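Local coordinates for nucleocapsid protein CP17 (Extra small virus, PDB 6JJA) that forms the 60-subunit T=1 icosahedral shell of a prawn satellite virus, binds calcium, and probably packages the virus's single-stranded RNA, at residues Phe90-Val95 and Ala165-Trp170; Gly67-Thr72 and Ile152-Lys157; Ile57-Ser62 and Arg77-Lys82. One frame throughout, in Å; residues are numbered along the deposited sequence.

Interaction 1: residues Phe90-Val95 and Ala165-Trp170; sequences FIIEKV and ALVTYW
I91 packs against T168 and W170 across two antiparallel strands. From CB its side chain forks. CG1 lies in the cleft between backbone N and carbonyl carbon (chi1 79°), and runs alongside T168, 3.6 Å from T168 OG1. CD1 continues the same way and stays beside the T168 side chain. The other branch, I91 CG2, meets the W170 ring at its edge, 3.8 Å from W170 CH2. Above one face of that ring, toward the rim, sits F90 N.

The backbones are tied at I91, whose N and O bond T168 O and T168 N. E93 N meets L166 O at 2.9 Å, almost straight on (176° at the hydrogen). L166 N bonds K94 O. Two residues, E93 and K94, thus stand opposite L166, consistent with a beta bulge at the corner near E93. Beyond it, V95 pairs with A165. I92 CG1 touches V167 CG1 at 4.3 Å on the face that F90 and Y169 share.

In jelly-roll terms this is the middle of the BIDG sheet. Strand 52-59 flanks 165-170. I92 and V95 face strand 148-154 of the other sheet, and F90 and A165 touch helix 73-80.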
# COMPACT_ATOMS: atom_id res chain seq x y z
N PHE A 90 11.02 -31.02 64.54
CA PHE A 90 10.20 -31.14 63.35
C PHE A 90 8.98 -30.24 63.44
O PHE A 90 8.62 -29.74 64.51
CB PHE A 90 9.77 -32.58 63.10
CG PHE A 90 8.93 -33.19 64.17
CD1 PHE A 90 9.49 -33.70 65.30
CD2 PHE A 90 7.57 -33.27 64.02
CE1 PHE A 90 8.72 -34.25 66.26
CE2 PHE A 90 6.80 -33.81 64.98
CZ PHE A 90 7.38 -34.31 66.10
N ILE A 91 8.38 -30.01 62.28
CA ILE A 91 7.08 -29.38 62.13
C ILE A 91 6.28 -30.27 61.20
O ILE A 91 6.82 -31.15 60.53
CB ILE A 91 7.15 -27.95 61.57
CG1 ILE A 91 7.35 -27.95 60.08
CG2 ILE A 91 8.30 -27.22 62.13
CD1 ILE A 91 7.39 -26.60 59.54
N ILE A 92 4.98 -30.03 61.14
CA ILE A 92 4.08 -30.79 60.29
C ILE A 92 3.33 -29.84 59.39
O ILE A 92 2.74 -28.85 59.86
CB ILE A 92 3.10 -31.64 61.12
CG1 ILE A 92 3.84 -32.39 62.22
CG2 ILE A 92 2.43 -32.62 60.26
CD1 ILE A 92 2.94 -33.06 63.10
N GLU A 93 3.33 -30.14 58.10
CA GLU A 93 2.64 -29.35 57.10
C GLU A 93 1.34 -30.00 56.64
O GLU A 93 0.43 -29.31 56.19
CB GLU A 93 3.53 -29.12 55.88
CG GLU A 93 4.73 -28.25 56.13
CD GLU A 93 5.92 -29.00 56.65
OE1 GLU A 93 5.85 -30.24 56.74
OE2 GLU A 93 6.93 -28.35 56.98
N LYS A 94 1.25 -31.32 56.72
CA LYS A 94 0.08 -32.07 56.31
C LYS A 94 0.03 -33.40 57.02
O LYS A 94 1.05 -33.93 57.45
CB LYS A 94 0.05 -32.36 54.82
CG LYS A 94 0.11 -31.19 53.93
CD LYS A 94 0.17 -31.64 52.54
CE LYS A 94 -0.02 -30.52 51.59
NZ LYS A 94 -0.02 -30.98 50.19
N VAL A 95 -1.18 -33.94 57.12
CA VAL A 95 -1.42 -35.27 57.63
C VAL A 95 -2.57 -35.85 56.83
O VAL A 95 -3.66 -35.28 56.80
CB VAL A 95 -1.76 -35.29 59.12
CG1 VAL A 95 -1.79 -36.69 59.62
CG2 VAL A 95 -0.76 -34.52 59.88
N ALA A 165 2.49 -38.16 56.40
CA ALA A 165 2.69 -36.85 56.99
C ALA A 165 3.88 -36.19 56.35
O ALA A 165 4.94 -36.79 56.22
CB ALA A 165 2.89 -36.96 58.49
N LEU A 166 3.70 -34.93 55.95
CA LEU A 166 4.77 -34.11 55.41
C LEU A 166 5.36 -33.32 56.56
O LEU A 166 4.71 -32.46 57.14
CB LEU A 166 4.23 -33.21 54.31
CG LEU A 166 5.16 -32.30 53.55
CD1 LEU A 166 6.02 -33.07 52.63
CD2 LEU A 166 4.31 -31.38 52.79
N VAL A 167 6.61 -33.62 56.89
CA VAL A 167 7.30 -33.01 58.00
C VAL A 167 8.51 -32.27 57.48
O VAL A 167 9.03 -32.56 56.40
CB VAL A 167 7.70 -34.06 59.04
CG1 VAL A 167 6.48 -34.62 59.69
CG2 VAL A 167 8.51 -35.13 58.40
N THR A 168 8.96 -31.29 58.25
CA THR A 168 10.22 -30.60 58.01
C THR A 168 11.05 -30.85 59.26
O THR A 168 10.89 -30.17 60.27
CB THR A 168 10.00 -29.11 57.77
OG1 THR A 168 8.82 -28.92 56.99
CG2 THR A 168 11.16 -28.50 57.04
N TYR A 169 11.93 -31.84 59.19
CA TYR A 169 12.74 -32.23 60.32
C TYR A 169 14.14 -31.68 60.17
O TYR A 169 14.59 -31.35 59.07
CB TYR A 169 12.76 -33.76 60.48
CG TYR A 169 13.43 -34.53 59.38
CD1 TYR A 169 12.79 -34.75 58.18
CD2 TYR A 169 14.69 -35.05 59.54
CE1 TYR A 169 13.38 -35.44 57.19
CE2 TYR A 169 15.30 -35.75 58.55
CZ TYR A 169 14.64 -35.94 57.37
OH TYR A 169 15.26 -36.65 56.37
N TRP A 170 14.83 -31.58 61.30
CA TRP A 170 16.19 -31.11 61.34
C TRP A 170 16.81 -31.54 62.66
O TRP A 170 16.10 -31.81 63.63
CB TRP A 170 16.29 -29.59 61.14
CG TRP A 170 15.71 -28.76 62.21
CD1 TRP A 170 16.35 -28.28 63.30
CD2 TRP A 170 14.37 -28.28 62.30
NE1 TRP A 170 15.50 -27.55 64.07
CE2 TRP A 170 14.27 -27.53 63.47
CE3 TRP A 170 13.24 -28.42 61.51
CZ2 TRP A 170 13.10 -26.93 63.87
CZ3 TRP A 170 12.09 -27.83 61.90
CH2 TRP A 170 12.02 -27.09 63.07

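Interaction 2: residues Gly67-Thr72 and Ile152-Lys157; sequences GIYTLT and ITTTAK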
# COMPACT_ATOMS: atom_id res chain seq x y z
N GLY A 67 -10.31 -49.11 68.30
CA GLY A 67 -10.54 -48.47 67.03
C GLY A 67 -10.01 -47.06 66.92
O GLY A 67 -10.23 -46.40 65.89
N ILE A 68 -9.31 -46.57 67.94
CA ILE A 68 -8.83 -45.19 67.99
C ILE A 68 -7.32 -45.22 68.03
O ILE A 68 -6.72 -45.84 68.91
CB ILE A 68 -9.40 -44.44 69.20
CG1 ILE A 68 -10.92 -44.46 69.17
CG2 ILE A 68 -8.92 -43.02 69.20
CD1 ILE A 68 -11.53 -44.25 70.51
N TYR A 69 -6.69 -44.53 67.08
CA TYR A 69 -5.25 -44.53 66.90
C TYR A 69 -4.75 -43.12 67.14
O TYR A 69 -4.98 -42.23 66.32
CB TYR A 69 -4.87 -45.05 65.52
CG TYR A 69 -5.49 -46.38 65.20
CD1 TYR A 69 -4.88 -47.56 65.59
CD2 TYR A 69 -6.69 -46.47 64.53
CE1 TYR A 69 -5.45 -48.77 65.31
CE2 TYR A 69 -7.26 -47.68 64.25
CZ TYR A 69 -6.64 -48.83 64.64
OH TYR A 69 -7.21 -50.04 64.36
N THR A 70 -4.05 -42.94 68.25
CA THR A 70 -3.60 -41.62 68.68
C THR A 70 -2.20 -41.36 68.15
O THR A 70 -1.29 -42.18 68.34
CB THR A 70 -3.63 -41.55 70.20
OG1 THR A 70 -4.96 -41.76 70.66
CG2 THR A 70 -3.17 -40.22 70.64
N LEU A 71 -2.02 -40.21 67.50
CA LEU A 71 -0.72 -39.78 66.99
C LEU A 71 -0.15 -38.76 67.96
O LEU A 71 -0.59 -37.61 67.98
CB LEU A 71 -0.84 -39.19 65.59
CG LEU A 71 -0.73 -40.10 64.37
CD1 LEU A 71 0.58 -40.85 64.37
CD2 LEU A 71 -1.87 -41.05 64.32
N THR A 72 0.83 -39.17 68.74
CA THR A 72 1.53 -38.28 69.64
C THR A 72 2.74 -37.68 68.94
O THR A 72 3.04 -37.98 67.79
CB THR A 72 1.93 -39.02 70.90
OG1 THR A 72 2.63 -40.21 70.56
CG2 THR A 72 0.73 -39.36 71.71
N ILE A 152 -6.90 -40.52 65.05
CA ILE A 152 -7.59 -41.25 64.00
C ILE A 152 -8.56 -42.21 64.66
O ILE A 152 -8.22 -42.86 65.65
CB ILE A 152 -6.61 -42.00 63.09
CG1 ILE A 152 -5.56 -41.07 62.53
CG2 ILE A 152 -7.34 -42.60 61.96
CD1 ILE A 152 -4.40 -41.78 61.95
N THR A 153 -9.77 -42.28 64.12
CA THR A 153 -10.83 -43.09 64.69
C THR A 153 -11.42 -43.95 63.58
O THR A 153 -12.04 -43.43 62.65
CB THR A 153 -11.88 -42.22 65.34
OG1 THR A 153 -11.28 -41.44 66.38
CG2 THR A 153 -12.99 -43.06 65.93
N THR A 154 -11.21 -45.25 63.67
CA THR A 154 -11.85 -46.21 62.80
C THR A 154 -12.75 -47.11 63.63
O THR A 154 -12.55 -47.29 64.83
CB THR A 154 -10.82 -47.07 62.05
OG1 THR A 154 -10.25 -48.04 62.93
CG2 THR A 154 -9.71 -46.21 61.50
N THR A 155 -13.77 -47.66 62.98
CA THR A 155 -14.65 -48.59 63.65
C THR A 155 -13.84 -49.75 64.22
O THR A 155 -12.87 -50.21 63.61
CB THR A 155 -15.71 -49.11 62.69
OG1 THR A 155 -16.64 -48.07 62.39
CG2 THR A 155 -16.44 -50.29 63.29
N ALA A 156 -14.22 -50.20 65.40
CA ALA A 156 -13.52 -51.31 66.03
C ALA A 156 -13.62 -52.55 65.15
O ALA A 156 -14.53 -52.69 64.34
CB ALA A 156 -14.10 -51.59 67.41
N LYS A 157 -12.66 -53.46 65.32
CA LYS A 157 -12.58 -54.67 64.51
C LYS A 157 -12.34 -54.31 63.05
O LYS A 157 -12.97 -54.85 62.14
CB LYS A 157 -13.85 -55.51 64.66
CG LYS A 157 -14.15 -55.95 66.08
CD LYS A 157 -13.18 -57.00 66.57
CE LYS A 157 -12.04 -56.40 67.38
NZ LYS A 157 -11.19 -57.45 67.99
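Y69 and I152 exchange a pair of backbone hydrogen bonds. Y69 N reaches I152 O at 2.7 Å, and I152 N reaches Y69 O at 2.9 Å. A third backbone bond joins T154 N to G67 O at 2.7 Å. Between these bonds I68 and T153 form a non-hydrogen-bonded antiparallel pair.

CA-H...O contacts run beside these bonds. I68 CA approaches I152 O. G67 CA comes within 3.2 Å of T154 O. G67 has a positive phi of 83°, and its bare CA lets the 154-156 turn pass close by.

Among the polar side chains, T154 meets Y69. T154 OG1 is set between its backbone N and carbonyl carbon (chi1 76°). This places it in the plane of the Y69 ring, at the edge, 3.3 Å from Y69 CE2. The two side chains cross at about a right angle.

The apolar contacts lie on the buried face. L71 CD2 meets I152 CD1 there at 3.5 Å, and Y69 CB also lies against I152 CB. On the more exposed face the I68 and T153 side chains run side by side, with I68 CG1 4.1 Å from T153 CG2.

The pair is the C-H edge of the CHEF sheet. Strand 104-110 flanks 152-154 on its other side, L61 covers Y69 and L71, and helix 73-80 follows T72, its N-cap.

Interaction 3: residues Ile57-Ser62 and Arg77-Lys82; sequences IDIDLS and RNRITK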
# COMPACT_ATOMS: atom_id res chain seq x y z
N ILE A 57 6.49 -39.15 55.39
CA ILE A 57 6.87 -40.28 56.22
C ILE A 57 5.66 -41.20 56.36
O ILE A 57 4.53 -40.84 56.03
CB ILE A 57 7.41 -39.85 57.59
CG1 ILE A 57 6.35 -39.12 58.39
CG2 ILE A 57 8.55 -38.94 57.40
CD1 ILE A 57 6.68 -38.98 59.82
N ASP A 58 5.92 -42.40 56.87
CA ASP A 58 4.89 -43.39 57.13
C ASP A 58 5.00 -43.83 58.58
O ASP A 58 6.10 -44.05 59.08
CB ASP A 58 5.04 -44.59 56.20
CG ASP A 58 6.23 -45.46 56.54
OD1 ASP A 58 7.30 -44.90 56.84
OD2 ASP A 58 6.09 -46.70 56.52
N ILE A 59 3.86 -43.95 59.24
CA ILE A 59 3.80 -44.24 60.67
C ILE A 59 3.14 -45.60 60.88
O ILE A 59 2.17 -45.94 60.19
CB ILE A 59 3.05 -43.11 61.40
CG1 ILE A 59 3.70 -41.77 61.05
CG2 ILE A 59 3.11 -43.31 62.88
CD1 ILE A 59 2.89 -40.59 61.34
N ASP A 60 3.68 -46.36 61.83
CA ASP A 60 3.36 -47.79 61.94
C ASP A 60 1.93 -48.02 62.40
O ASP A 60 1.19 -48.78 61.77
CB ASP A 60 4.34 -48.48 62.89
CG ASP A 60 4.36 -47.85 64.27
OD1 ASP A 60 3.50 -46.99 64.55
OD2 ASP A 60 5.23 -48.22 65.08
N LEU A 61 1.53 -47.39 63.50
CA LEU A 61 0.18 -47.53 64.04
C LEU A 61 -0.12 -48.98 64.43
O LEU A 61 -0.87 -49.69 63.77
CB LEU A 61 -0.85 -47.01 63.03
CG LEU A 61 -1.08 -45.51 62.95
CD1 LEU A 61 -2.31 -45.27 62.17
CD2 LEU A 61 -1.18 -44.89 64.31
N SER A 62 0.52 -49.41 65.51
CA SER A 62 0.21 -50.71 66.08
C SER A 62 -1.29 -50.84 66.31
O SER A 62 -1.96 -49.89 66.71
CB SER A 62 0.97 -50.92 67.39
OG SER A 62 2.37 -50.94 67.17
N ARG A 77 8.24 -38.40 66.11
CA ARG A 77 9.66 -38.30 66.43
C ARG A 77 10.37 -39.63 66.23
O ARG A 77 11.44 -39.68 65.61
CB ARG A 77 9.83 -37.82 67.86
CG ARG A 77 11.07 -37.02 68.09
CD ARG A 77 11.17 -36.55 69.50
NE ARG A 77 10.34 -35.39 69.74
CZ ARG A 77 9.51 -35.25 70.77
NH1 ARG A 77 9.37 -36.20 71.67
NH2 ARG A 77 8.81 -34.14 70.88
N ASN A 78 9.82 -40.71 66.76
CA ASN A 78 10.43 -42.02 66.60
C ASN A 78 10.45 -42.46 65.15
O ASN A 78 11.37 -43.17 64.73
CB ASN A 78 9.68 -43.04 67.45
CG ASN A 78 10.00 -42.91 68.92
OD1 ASN A 78 9.31 -42.21 69.65
ND2 ASN A 78 11.05 -43.59 69.36
N ARG A 79 9.46 -42.05 64.36
CA ARG A 79 9.47 -42.37 62.94
C ARG A 79 10.44 -41.48 62.17
O ARG A 79 10.86 -41.83 61.07
CB ARG A 79 8.07 -42.26 62.37
CG ARG A 79 7.97 -42.38 60.87
CD ARG A 79 8.53 -43.67 60.33
NE ARG A 79 8.48 -43.70 58.88
CZ ARG A 79 9.36 -43.11 58.09
NH1 ARG A 79 10.37 -42.43 58.61
NH2 ARG A 79 9.23 -43.19 56.78
N ILE A 80 10.79 -40.33 62.74
CA ILE A 80 11.74 -39.43 62.10
C ILE A 80 13.17 -39.76 62.49
O ILE A 80 14.11 -39.35 61.80
CB ILE A 80 11.37 -37.99 62.45
CG1 ILE A 80 10.20 -37.55 61.59
CG2 ILE A 80 12.50 -37.08 62.20
CD1 ILE A 80 9.45 -36.45 62.15
N THR A 81 13.37 -40.48 63.59
CA THR A 81 14.69 -40.97 63.93
C THR A 81 15.17 -42.03 62.96
O THR A 81 16.38 -42.28 62.87
CB THR A 81 14.68 -41.53 65.34
OG1 THR A 81 13.76 -42.62 65.40
CG2 THR A 81 14.27 -40.49 66.30
N LYS A 82 14.25 -42.65 62.24
CA LYS A 82 14.58 -43.66 61.25
C LYS A 82 14.98 -43.06 59.92
O LYS A 82 15.37 -43.79 59.01
CB LYS A 82 13.39 -44.59 61.06
CG LYS A 82 13.06 -45.39 62.28
CD LYS A 82 11.71 -46.04 62.14
CE LYS A 82 11.41 -46.91 63.33
NZ LYS A 82 12.36 -48.04 63.43
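R79 grips D58 side-on with two nitrogens. R79 NE and R79 NH2 both reach D58 OD1, each at 2.6 Å, in a salt bridge. The acceptor lies close to the guanidinium plane, but the carboxylate is turned 81° against it. R79 NH2 comes nearly along the C-O axis of D58 OD1; R79 NE comes from above the carboxylate plane.

I57 covers one guanidinium face. Its CB sits over the centre, 3.8 Å above the plane. I57 CD1 touches R79 CG at 3.8 Å and I80 CG1 at 4.2 Å, so the aliphatic part of the arginine is packed as well. R79 leaves the helix with CG anti to its N (chi1 172°) and then bends at chi2 (57°), which swings the head group over I57 toward D58.

In the jelly roll this joins strand B, 52-59, to the short helix 73-80 in the C-D connection. Strand 162-171 runs alongside, where A165 bonds the I57 backbone. I80 rests on F90 and Y169. Further out, V47 of a neighbouring subunit packs on R79, and V118 of a different subunit on D58. A calcium ion lies about 8 Å from the R79 side chain.

From the N terminus, strand 52-59 opens interaction 3, which closes a short loop at helix 73-80. Interaction 2 opens inside that loop, at 67-72, and closes far on at 152-157, so the two cross. Interaction 1 opens at 90-95, after interaction 3 has closed, and ends at 165-170; it crosses interaction 2 and stands in series with interaction 3. Interaction 1 ties the BIDG sheet and interaction 2 the CHEF sheet. Their centres are 21 Å apart. Interaction 3 touches both: I57 CG2 meets V167 CG2 at 3.9 Å, and I59 and L61 pack on L71. It thus bridges the sheets beside the helix.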